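Long-range contacts in Cyclase/dehydrase (Mycobacterium smegmatis str. MC2 155, PDB 5Z8O), which is of unknown function but, as a START-superfamily protein related to polyketide cyclases and lipid-transport proteins, may bind a lipid or other hydrophobic ligand: residues Gly36-Ala41 with Gln50-Val55; Gln58-Val63 with Gly83-Lys88; Ile76-Gln81 with Gln89-Ser94. All coordinates share one frame; numbering follows the deposited sequence.

Contact 1 of 3, residues Gly36-Ala41 with Gln50-Val55; sequences GCWILA and QLRLDV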
loop_
_atom_site.group_PDB
_atom_site.type_symbol
_atom_site.label_atom_id
_atom_site.label_comp_id
_atom_site.label_asym_id
_atom_site.label_seq_id
_atom_site.Cartn_x
_atom_site.Cartn_y
_atom_site.Cartn_z
ATOM N N GLY B 36 -6.263 9.777 -1.583
ATOM C CA GLY B 36 -6.743 8.854 -0.576
ATOM C C GLY B 36 -5.696 8.612 0.483
ATOM O O GLY B 36 -4.492 8.699 0.223
ATOM N N CYS B 37 -6.161 8.301 1.686
ATOM C CA CYS B 37 -5.269 7.909 2.766
ATOM C C CYS B 37 -6.023 6.924 3.641
ATOM O O CYS B 37 -7.141 7.210 4.076
ATOM C CB CYS B 37 -4.801 9.113 3.583
ATOM S SG CYS B 37 -3.619 8.675 4.874
ATOM N N TRP B 38 -5.408 5.772 3.894
ATOM C CA TRP B 38 -6.059 4.704 4.633
ATOM C C TRP B 38 -5.147 4.211 5.741
ATOM O O TRP B 38 -3.949 3.999 5.527
ATOM C CB TRP B 38 -6.432 3.531 3.719
ATOM C CG TRP B 38 -7.374 3.908 2.634
ATOM C CD1 TRP B 38 -8.736 3.804 2.652
ATOM C CD2 TRP B 38 -7.025 4.423 1.346
ATOM N NE1 TRP B 38 -9.257 4.244 1.458
ATOM C CE2 TRP B 38 -8.226 4.624 0.637
ATOM C CE3 TRP B 38 -5.812 4.741 0.723
ATOM C CZ2 TRP B 38 -8.251 5.129 -0.663
ATOM C CZ3 TRP B 38 -5.840 5.238 -0.569
ATOM C CH2 TRP B 38 -7.052 5.427 -1.247
ATOM N N ILE B 39 -5.728 4.030 6.920
ATOM C CA ILE B 39 -5.030 3.428 8.050
ATOM C C ILE B 39 -4.957 1.922 7.827
ATOM O O ILE B 39 -5.988 1.248 7.724
ATOM C CB ILE B 39 -5.745 3.763 9.363
ATOM C CG1 ILE B 39 -5.835 5.284 9.521
ATOM C CG2 ILE B 39 -5.034 3.121 10.546
ATOM C CD1 ILE B 39 -6.613 5.726 10.727
ATOM N N LEU B 40 -3.737 1.395 7.728
ATOM C CA LEU B 40 -3.530 -0.028 7.478
ATOM C C LEU B 40 -3.391 -0.842 8.757
ATOM O O LEU B 40 -3.793 -2.013 8.786
ATOM C CB LEU B 40 -2.284 -0.237 6.612
ATOM C CG LEU B 40 -2.317 0.346 5.198
ATOM C CD1 LEU B 40 -0.993 0.099 4.484
ATOM C CD2 LEU B 40 -3.475 -0.249 4.400
ATOM N N ALA B 41 -2.825 -0.254 9.808
ATOM C CA ALA B 41 -2.610 -0.950 11.068
ATOM C C ALA B 41 -2.556 0.078 12.186
ATOM O O ALA B 41 -2.317 1.266 11.952
ATOM C CB ALA B 41 -1.327 -1.790 11.043
ATOM N N GLN B 50 0.500 2.327 10.512
ATOM C CA GLN B 50 0.875 2.164 9.113
ATOM C C GLN B 50 -0.212 2.763 8.230
ATOM O O GLN B 50 -1.403 2.572 8.489
ATOM C CB GLN B 50 1.088 0.684 8.764
ATOM C CG GLN B 50 1.663 0.444 7.370
ATOM C CD GLN B 50 1.753 -1.031 7.021
ATOM O OE1 GLN B 50 0.842 -1.806 7.308
ATOM N NE2 GLN B 50 2.859 -1.426 6.397
ATOM N N LEU B 51 0.203 3.489 7.193
ATOM C CA LEU B 51 -0.720 4.181 6.304
ATOM C C LEU B 51 -0.442 3.819 4.853
ATOM O O LEU B 51 0.694 3.525 4.477
ATOM C CB LEU B 51 -0.621 5.710 6.439
ATOM C CG LEU B 51 -0.728 6.354 7.817
ATOM C CD1 LEU B 51 -0.373 7.835 7.719
ATOM C CD2 LEU B 51 -2.131 6.170 8.379
ATOM N N ARG B 52 -1.493 3.873 4.037
ATOM C CA ARG B 52 -1.367 3.972 2.590
ATOM C C ARG B 52 -1.762 5.378 2.159
ATOM O O ARG B 52 -2.827 5.871 2.545
ATOM C CB ARG B 52 -2.244 2.943 1.871
ATOM C CG ARG B 52 -2.355 3.198 0.366
ATOM C CD ARG B 52 -3.254 2.195 -0.367
ATOM N NE ARG B 52 -3.423 2.588 -1.766
ATOM C CZ ARG B 52 -3.820 1.777 -2.742
ATOM N NH1 ARG B 52 -4.091 0.504 -2.489
ATOM N NH2 ARG B 52 -3.939 2.240 -3.980
ATOM N N LEU B 53 -0.911 6.017 1.357
ATOM C CA LEU B 53 -1.164 7.358 0.840
ATOM C C LEU B 53 -1.134 7.302 -0.679
ATOM O O LEU B 53 -0.132 6.881 -1.269
ATOM C CB LEU B 53 -0.131 8.358 1.366
ATOM C CG LEU B 53 -0.332 9.820 0.963
ATOM C CD1 LEU B 53 -1.313 10.500 1.903
ATOM C CD2 LEU B 53 0.998 10.567 0.927
ATOM N N ASP B 54 -2.244 7.685 -1.304
ATOM C CA ASP B 54 -2.349 7.804 -2.755
ATOM C C ASP B 54 -2.241 9.262 -3.189
ATOM O O ASP B 54 -3.020 10.106 -2.735
ATOM C CB ASP B 54 -3.653 7.192 -3.265
ATOM C CG ASP B 54 -3.590 5.679 -3.344
ATOM O OD1 ASP B 54 -2.713 5.087 -2.681
ATOM O OD2 ASP B 54 -4.406 5.085 -4.081
ATOM N N VAL B 55 -1.262 9.559 -4.042
ATOM C CA VAL B 55 -1.059 10.909 -4.547
ATOM C C VAL B 55 -1.307 10.871 -6.050
ATOM O O VAL B 55 -1.057 9.856 -6.708
ATOM C CB VAL B 55 0.366 11.415 -4.220
ATOM C CG1 VAL B 55 0.658 12.752 -4.886
ATOM C CG2 VAL B 55 0.559 11.513 -2.714
#
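Trp38 CG stands anti to its own carbonyl carbon (chi1 -61°), and this brings the six-membered half of the indole toward the neighbouring strand. Arg52 meets it from there. Its CG is anti to the backbone N (chi1 168°), and the chain runs extended as far as NE. The two side chains therefore lie alongside each other, with Trp38 CE3 3.8 Å from Arg52 CD. The guanidinium is turned 70° from the indole plane. Asp54 comes to the indole edge, where its CG is 3.6 Å from Trp38 CZ3. Arg52 grips the same carboxylate side-on with two nitrogens. Arg52 NE lies 2.8 Å from Asp54 OD1, and Arg52 NH2 lies 2.9 Å from Asp54 OD2. This two-point salt bridge fixes the rotation of both groups beside the indole.

The strands form an antiparallel beta hairpin, strands 34-42 and 48-57, at one margin of the chain's sheet. Trp38 and Arg52 are a hydrogen-bonded pair, with Trp38 N 2.9 Å from Arg52 O. Further along, Leu40 and Ala41 both face Gln50 in a classic beta bulge. Leu40 N is bonded to Gln50 O at 2.7 Å, whereas the bond from Ala41 N to that oxygen is weak. The bulge turns Leu40 toward the other strand, and its CB reaches 3.6 Å from Gln50 OE1. Gln50 NE2 is bonded to Gln81 OE1 and to Gln50 OE1 of the second subunit.

Cys37, Ile39, Leu51 and Leu53 occupy the other face. Ile39 and Leu51 run alongside each other, with CG1 of Ile39 4.0 Å from CD2 of Leu51. Phe24 packs on Cys37 and Leu51 there. On the Trp38 face lies the second subunit, where Arg52 forms a salt bridge with Asp84 of that subunit and also bonds to Val63 O of that subunit.

Contact 2 of 3, residues Gln58-Val63 with Gly83-Lys88; sequences QGQSGV and GDHFTK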
loop_
_atom_site.group_PDB
_atom_site.type_symbol
_atom_site.label_atom_id
_atom_site.label_comp_id
_atom_site.label_asym_id
_atom_site.label_seq_id
_atom_site.Cartn_x
_atom_site.Cartn_y
_atom_site.Cartn_z
ATOM N N GLN B 58 -0.651 15.384 -12.260
ATOM C CA GLN B 58 -0.908 15.361 -13.703
ATOM C C GLN B 58 -1.647 14.091 -14.110
ATOM O O GLN B 58 -1.362 13.489 -15.146
ATOM C CB GLN B 58 0.385 15.511 -14.511
ATOM C CG GLN B 58 1.044 16.873 -14.406
ATOM C CD GLN B 58 2.255 16.997 -15.315
ATOM O OE1 GLN B 58 2.350 16.317 -16.338
ATOM N NE2 GLN B 58 3.192 17.862 -14.941
ATOM N N GLY B 59 -2.603 13.674 -13.282
ATOM C CA GLY B 59 -3.317 12.440 -13.526
ATOM C C GLY B 59 -2.526 11.178 -13.271
ATOM O O GLY B 59 -3.072 10.082 -13.442
ATOM N N GLN B 60 -1.262 11.284 -12.877
ATOM C CA GLN B 60 -0.444 10.113 -12.610
ATOM C C GLN B 60 -0.501 9.785 -11.125
ATOM O O GLN B 60 -0.234 10.644 -10.277
ATOM C CB GLN B 60 0.993 10.350 -13.075
ATOM C CG GLN B 60 1.936 9.179 -12.904
ATOM C CD GLN B 60 3.254 9.404 -13.616
ATOM O OE1 GLN B 60 3.363 10.283 -14.471
ATOM N NE2 GLN B 60 4.275 8.641 -13.241
ATOM N N SER B 61 -0.857 8.545 -10.823
ATOM C CA SER B 61 -1.013 8.083 -9.456
ATOM C C SER B 61 0.313 7.638 -8.853
ATOM O O SER B 61 1.193 7.115 -9.543
ATOM C CB SER B 61 -2.023 6.938 -9.395
ATOM O OG SER B 61 -1.513 5.784 -10.035
ATOM N N GLY B 62 0.451 7.864 -7.556
ATOM C CA GLY B 62 1.569 7.318 -6.810
ATOM C C GLY B 62 1.064 6.850 -5.463
ATOM O O GLY B 62 0.164 7.451 -4.872
ATOM N N VAL B 63 1.676 5.776 -4.965
ATOM C CA VAL B 63 1.220 5.107 -3.752
ATOM C C VAL B 63 2.385 4.994 -2.783
ATOM O O VAL B 63 3.475 4.548 -3.163
ATOM C CB VAL B 63 0.627 3.717 -4.057
ATOM C CG1 VAL B 63 0.285 2.990 -2.769
ATOM C CG2 VAL B 63 -0.607 3.856 -4.932
ATOM N N GLY B 83 7.481 3.060 -1.575
ATOM C CA GLY B 83 6.669 3.988 -2.334
ATOM C C GLY B 83 7.217 4.160 -3.729
ATOM O O GLY B 83 8.366 3.810 -4.016
ATOM N N ASP B 84 6.371 4.693 -4.604
ATOM C CA ASP B 84 6.834 5.073 -5.928
ATOM C C ASP B 84 7.821 6.227 -5.809
ATOM O O ASP B 84 7.659 7.114 -4.965
ATOM C CB ASP B 84 5.659 5.474 -6.823
ATOM C CG ASP B 84 4.722 4.317 -7.115
ATOM O OD1 ASP B 84 5.119 3.409 -7.879
ATOM O OD2 ASP B 84 3.585 4.322 -6.594
ATOM N N HIS B 85 8.873 6.177 -6.629
ATOM C CA HIS B 85 9.814 7.274 -6.839
ATOM C C HIS B 85 10.794 7.499 -5.686
ATOM O O HIS B 85 11.866 8.076 -5.898
ATOM C CB HIS B 85 9.057 8.577 -7.129
ATOM C CG HIS B 85 8.060 8.461 -8.238
ATOM N ND1 HIS B 85 8.424 8.207 -9.543
ATOM C CD2 HIS B 85 6.710 8.570 -8.241
ATOM C CE1 HIS B 85 7.343 8.161 -10.300
ATOM N NE2 HIS B 85 6.290 8.379 -9.534
ATOM N N PHE B 86 10.461 7.063 -4.474
ATOM C CA PHE B 86 11.283 7.355 -3.308
ATOM C C PHE B 86 11.845 6.080 -2.698
ATOM O O PHE B 86 11.144 5.070 -2.588
ATOM C CB PHE B 86 10.482 8.121 -2.245
ATOM C CG PHE B 86 10.054 9.492 -2.679
ATOM C CD1 PHE B 86 8.916 9.669 -3.445
ATOM C CD2 PHE B 86 10.791 10.608 -2.316
ATOM C CE1 PHE B 86 8.523 10.931 -3.846
ATOM C CE2 PHE B 86 10.404 11.872 -2.711
ATOM C CZ PHE B 86 9.268 12.034 -3.478
ATOM N N THR B 87 13.120 6.134 -2.307
ATOM C CA THR B 87 13.710 5.100 -1.467
ATOM C C THR B 87 13.638 5.439 0.015
ATOM O O THR B 87 13.676 4.528 0.851
ATOM C CB THR B 87 15.174 4.863 -1.845
ATOM O OG1 THR B 87 15.892 6.098 -1.762
ATOM C CG2 THR B 87 15.284 4.322 -3.258
ATOM N N LYS B 88 13.534 6.721 0.357
ATOM C CA LYS B 88 13.458 7.164 1.742
ATOM C C LYS B 88 12.565 8.392 1.803
ATOM O O LYS B 88 12.632 9.258 0.926
ATOM C CB LYS B 88 14.851 7.490 2.303
ATOM C CG LYS B 88 14.859 8.136 3.688
ATOM C CD LYS B 88 16.287 8.356 4.188
ATOM C CE LYS B 88 16.341 9.417 5.265
ATOM N NZ LYS B 88 17.589 9.344 6.084
HETATM O O HOH W 1 3.851 7.725 -10.764
HETATM O O HOH W 2 1.336 3.905 -9.168
#
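A carboxylate stands in for a backbone carbonyl where Val63 meets Asp84. Val63 N gives its hydrogen to Asp84 OD2 at 2.9 Å, with an N-H...O angle of 161°. In return, Asp84 N is bonded to Val63 O at 3.2 Å. The result resembles a beta bridge, but one of its acceptors belongs to a side chain. It lies at the end of the pairing between strands 60-69 and 75-83, neighbours in the antiparallel sheet of this START-superfamily fold. Here the chain leaves strand 75-83 and turns into strand 86-97.

With CG anti to the carbonyl carbon (chi1 -65°), Asp84 brings its carboxylate back to the Val63 amide. OD2 uses its anti lone pair, the one away from OD1. Asp84 OD2 also approaches Gly62 CA to 3.6 Å. Asp84 OD2 and Val63 O are 3.4 Å apart, and two acceptors this close would normally repel. The arginine that reaches Asp84 OD2 and Val63 O from the second subunit probably offsets that. Val63 of the second subunit packs on Val63 as well, so this corner forms part of the dimer interface. Gly83 adds a CA-H...O contact, its CA 3.3 Å from Val63 O.

Within the turn, a weak bond runs from Phe86 N to Asp84 O. His85 has a positive phi of 75°, and its side chain leaves the backbone toward strand 60-69. The ring does not bond to that strand directly. A water joins them instead. It accepts from Gln60 NE2 at 2.7 Å and donates to Ser61 O at 3.0 Å. Its third partner is His85 NE2, which meets the water oxygen at 2.8 Å in the plane of the imidazole ring.

Contact 3 of 3, residues Ile76-Gln81 with Gln89-Ser94; sequences IFTMLQ and QEQRFS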
loop_
_atom_site.group_PDB
_atom_site.type_symbol
_atom_site.label_atom_id
_atom_site.label_comp_id
_atom_site.label_asym_id
_atom_site.label_seq_id
_atom_site.Cartn_x
_atom_site.Cartn_y
_atom_site.Cartn_z
ATOM N N ILE B 76 4.910 13.580 15.747
ATOM C CA ILE B 76 4.511 12.506 14.847
ATOM C C ILE B 76 5.636 12.356 13.836
ATOM O O ILE B 76 6.089 13.345 13.252
ATOM C CB ILE B 76 3.172 12.796 14.141
ATOM C CG1 ILE B 76 2.082 13.131 15.163
ATOM C CG2 ILE B 76 2.752 11.610 13.279
ATOM C CD1 ILE B 76 0.719 13.375 14.549
ATOM N N PHE B 77 6.082 11.121 13.631
ATOM C CA PHE B 77 7.212 10.819 12.763
ATOM C C PHE B 77 6.817 9.687 11.831
ATOM O O PHE B 77 6.464 8.596 12.294
ATOM C CB PHE B 77 8.441 10.457 13.604
ATOM C CG PHE B 77 9.689 10.215 12.810
ATOM C CD1 PHE B 77 10.319 11.250 12.143
ATOM C CD2 PHE B 77 10.279 8.962 12.799
ATOM C CE1 PHE B 77 11.484 11.029 11.433
ATOM C CE2 PHE B 77 11.449 8.739 12.101
ATOM C CZ PHE B 77 12.051 9.771 11.414
ATOM N N THR B 78 6.874 9.945 10.527
ATOM C CA THR B 78 6.522 8.958 9.519
ATOM C C THR B 78 7.762 8.541 8.741
ATOM O O THR B 78 8.649 9.360 8.473
ATOM C CB THR B 78 5.458 9.496 8.555
ATOM O OG1 THR B 78 5.959 10.658 7.879
ATOM C CG2 THR B 78 4.179 9.848 9.306
ATOM N N MET B 79 7.818 7.259 8.389
ATOM C CA MET B 79 8.940 6.687 7.655
ATOM C C MET B 79 8.382 5.844 6.524
ATOM O O MET B 79 7.704 4.842 6.776
ATOM C CB MET B 79 9.827 5.831 8.564
ATOM C CG MET B 79 10.444 6.585 9.720
ATOM S SD MET B 79 11.489 5.536 10.748
ATOM C CE MET B 79 12.811 5.152 9.601
ATOM N N LEU B 80 8.660 6.250 5.288
ATOM C CA LEU B 80 8.230 5.477 4.133
ATOM C C LEU B 80 8.826 4.077 4.188
ATOM O O LEU B 80 10.030 3.909 4.391
ATOM C CB LEU B 80 8.651 6.178 2.842
ATOM C CG LEU B 80 8.236 5.477 1.545
ATOM C CD1 LEU B 80 6.723 5.516 1.383
ATOM C CD2 LEU B 80 8.926 6.093 0.339
ATOM N N GLN B 81 7.971 3.071 4.031
ATOM C CA GLN B 81 8.433 1.693 3.935
ATOM C C GLN B 81 8.651 1.285 2.486
ATOM O O GLN B 81 9.640 0.615 2.172
ATOM C CB GLN B 81 7.429 0.752 4.603
ATOM C CG GLN B 81 7.310 0.955 6.104
ATOM C CD GLN B 81 6.138 0.214 6.695
ATOM O OE1 GLN B 81 5.047 0.207 6.127
ATOM N NE2 GLN B 81 6.349 -0.409 7.849
ATOM N N GLN B 89 11.716 8.451 2.829
ATOM C CA GLN B 89 10.981 9.674 3.139
ATOM C C GLN B 89 10.659 9.651 4.626
ATOM O O GLN B 89 9.797 8.885 5.067
ATOM C CB GLN B 89 9.717 9.807 2.296
ATOM C CG GLN B 89 9.003 11.133 2.494
ATOM C CD GLN B 89 7.788 11.006 3.376
ATOM O OE1 GLN B 89 7.233 9.917 3.528
ATOM N NE2 GLN B 89 7.370 12.114 3.978
ATOM N N GLU B 90 11.374 10.464 5.399
ATOM C CA GLU B 90 11.181 10.559 6.838
ATOM C C GLU B 90 10.722 11.971 7.172
ATOM O O GLU B 90 11.423 12.941 6.863
ATOM C CB GLU B 90 12.472 10.208 7.574
ATOM C CG GLU B 90 12.917 8.771 7.339
ATOM C CD GLU B 90 14.211 8.440 8.055
ATOM O OE1 GLU B 90 14.764 9.341 8.721
ATOM O OE2 GLU B 90 14.685 7.291 7.930
ATOM N N GLN B 91 9.536 12.086 7.771
ATOM C CA GLN B 91 8.925 13.380 8.050
ATOM C C GLN B 91 8.511 13.450 9.512
ATOM O O GLN B 91 7.831 12.548 10.011
ATOM C CB GLN B 91 7.719 13.628 7.141
ATOM C CG GLN B 91 7.113 15.011 7.309
ATOM C CD GLN B 91 6.199 15.389 6.166
ATOM O OE1 GLN B 91 6.448 16.363 5.458
ATOM N NE2 GLN B 91 5.129 14.625 5.984
ATOM N N ARG B 92 8.925 14.515 10.199
ATOM C CA ARG B 92 8.635 14.701 11.615
ATOM C C ARG B 92 7.842 15.985 11.815
ATOM O O ARG B 92 8.265 17.053 11.360
ATOM C CB ARG B 92 9.934 14.738 12.431
ATOM C CG ARG B 92 9.741 14.811 13.931
ATOM C CD ARG B 92 11.083 14.951 14.637
ATOM N NE ARG B 92 12.015 13.915 14.198
ATOM C CZ ARG B 92 12.154 12.727 14.780
ATOM N NH1 ARG B 92 11.419 12.411 15.838
ATOM N NH2 ARG B 92 13.028 11.853 14.302
ATOM N N PHE B 93 6.689 15.878 12.479
ATOM C CA PHE B 93 5.893 17.029 12.895
ATOM C C PHE B 93 6.046 17.240 14.394
ATOM O O PHE B 93 5.859 16.301 15.172
ATOM C CB PHE B 93 4.408 16.845 12.569
ATOM C CG PHE B 93 4.114 16.653 11.115
ATOM C CD1 PHE B 93 4.042 15.383 10.568
ATOM C CD2 PHE B 93 3.881 17.746 10.295
ATOM C CE1 PHE B 93 3.757 15.206 9.228
ATOM C CE2 PHE B 93 3.597 17.576 8.955
ATOM C CZ PHE B 93 3.534 16.305 8.421
ATOM N N SER B 94 6.367 18.471 14.797
ATOM C CA SER B 94 6.454 18.852 16.205
ATOM C C SER B 94 5.538 20.045 16.458
ATOM O O SER B 94 5.648 21.069 15.772
ATOM C CB SER B 94 7.895 19.178 16.597
ATOM O OG SER B 94 8.727 18.042 16.424
HETATM O O HOH W 3 11.818 6.060 4.493
#
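The guanidinium of Arg92 lies flat on one face of the Phe77 ring, the two planes only 18° apart. Arg92 NH2 sits over that face, offset toward the rim, and comes 3.4 Å from Phe77 CE1. Phe77 CD1 in turn lies over the centre of the guanidinium. The stack is also an off-centre cation-pi contact, with Arg92 CZ 4.0 Å from the centroid of the Phe77 ring. At the ring edge is Glu90, whose OE1 is 3.8 Å from Phe77 CZ. Its carboxylate is turned 71° from the ring.

Arg92 reaches its place by a bend at chi3 (-52°), which folds the guanidinium back over the ring. Gln75 OE1 accepts from Arg92 NH1 and holds the group in position. Pro71 packs against both partners of the stack. Met79 runs alongside Glu90, and its CE touches Glu90 OE2 at 3.3 Å.

On the opposite face of the sheet from Phe77 and Arg92 are Ile76, Thr78, Gln91 and Phe93. The edge of the Phe93 ring approaches the carbonyl oxygen of Ile76, which also accepts the Phe93 amide, Phe93 N lying 2.7 Å from Ile76 O. Thr78 and Gln91 form another hydrogen-bonded pair, Thr78 N lying 2.8 Å from Gln91 O. Thr78 OG1 adds a weak bond to that same oxygen. Next to the turn, Leu80 N is 2.9 Å from Gln89 O. A water then takes over, accepting from Gln89 N at 2.9 Å and donating to Leu80 O.

Leu130 and Leu133 of helix 119-144 pack against Gln91 and Phe93. The antiparallel hairpin of strands 75-83 and 86-97 thus has its Phe93 face against the long C-terminal helix, the arrangement of the helix-grip fold of the START and Bet v 1 families.

Overall arrangement
The three contacts follow one antiparallel sheet across neighbouring strands. Contacts 1 and 2 have centres about 13 Å apart and are joined where Gly62 N lies 2.6 Å from Val55 O, a probable hydrogen bond. Contacts 1 and 3, with centres about 14 Å apart, meet through Gln50 NE2 and Gln81 OE1, 2.7 Å from each other. Contacts 2 and 3 share strand 86-97, and Phe86 CB packs 3.6 Å from Leu80 CD2. Contacts 1 and 2 both face the second subunit, whereas contact 3 does not touch it. In related START proteins a ligand pocket lies between the sheet and the C-terminal helix, and the Phe93 face of contact 3 is turned that way.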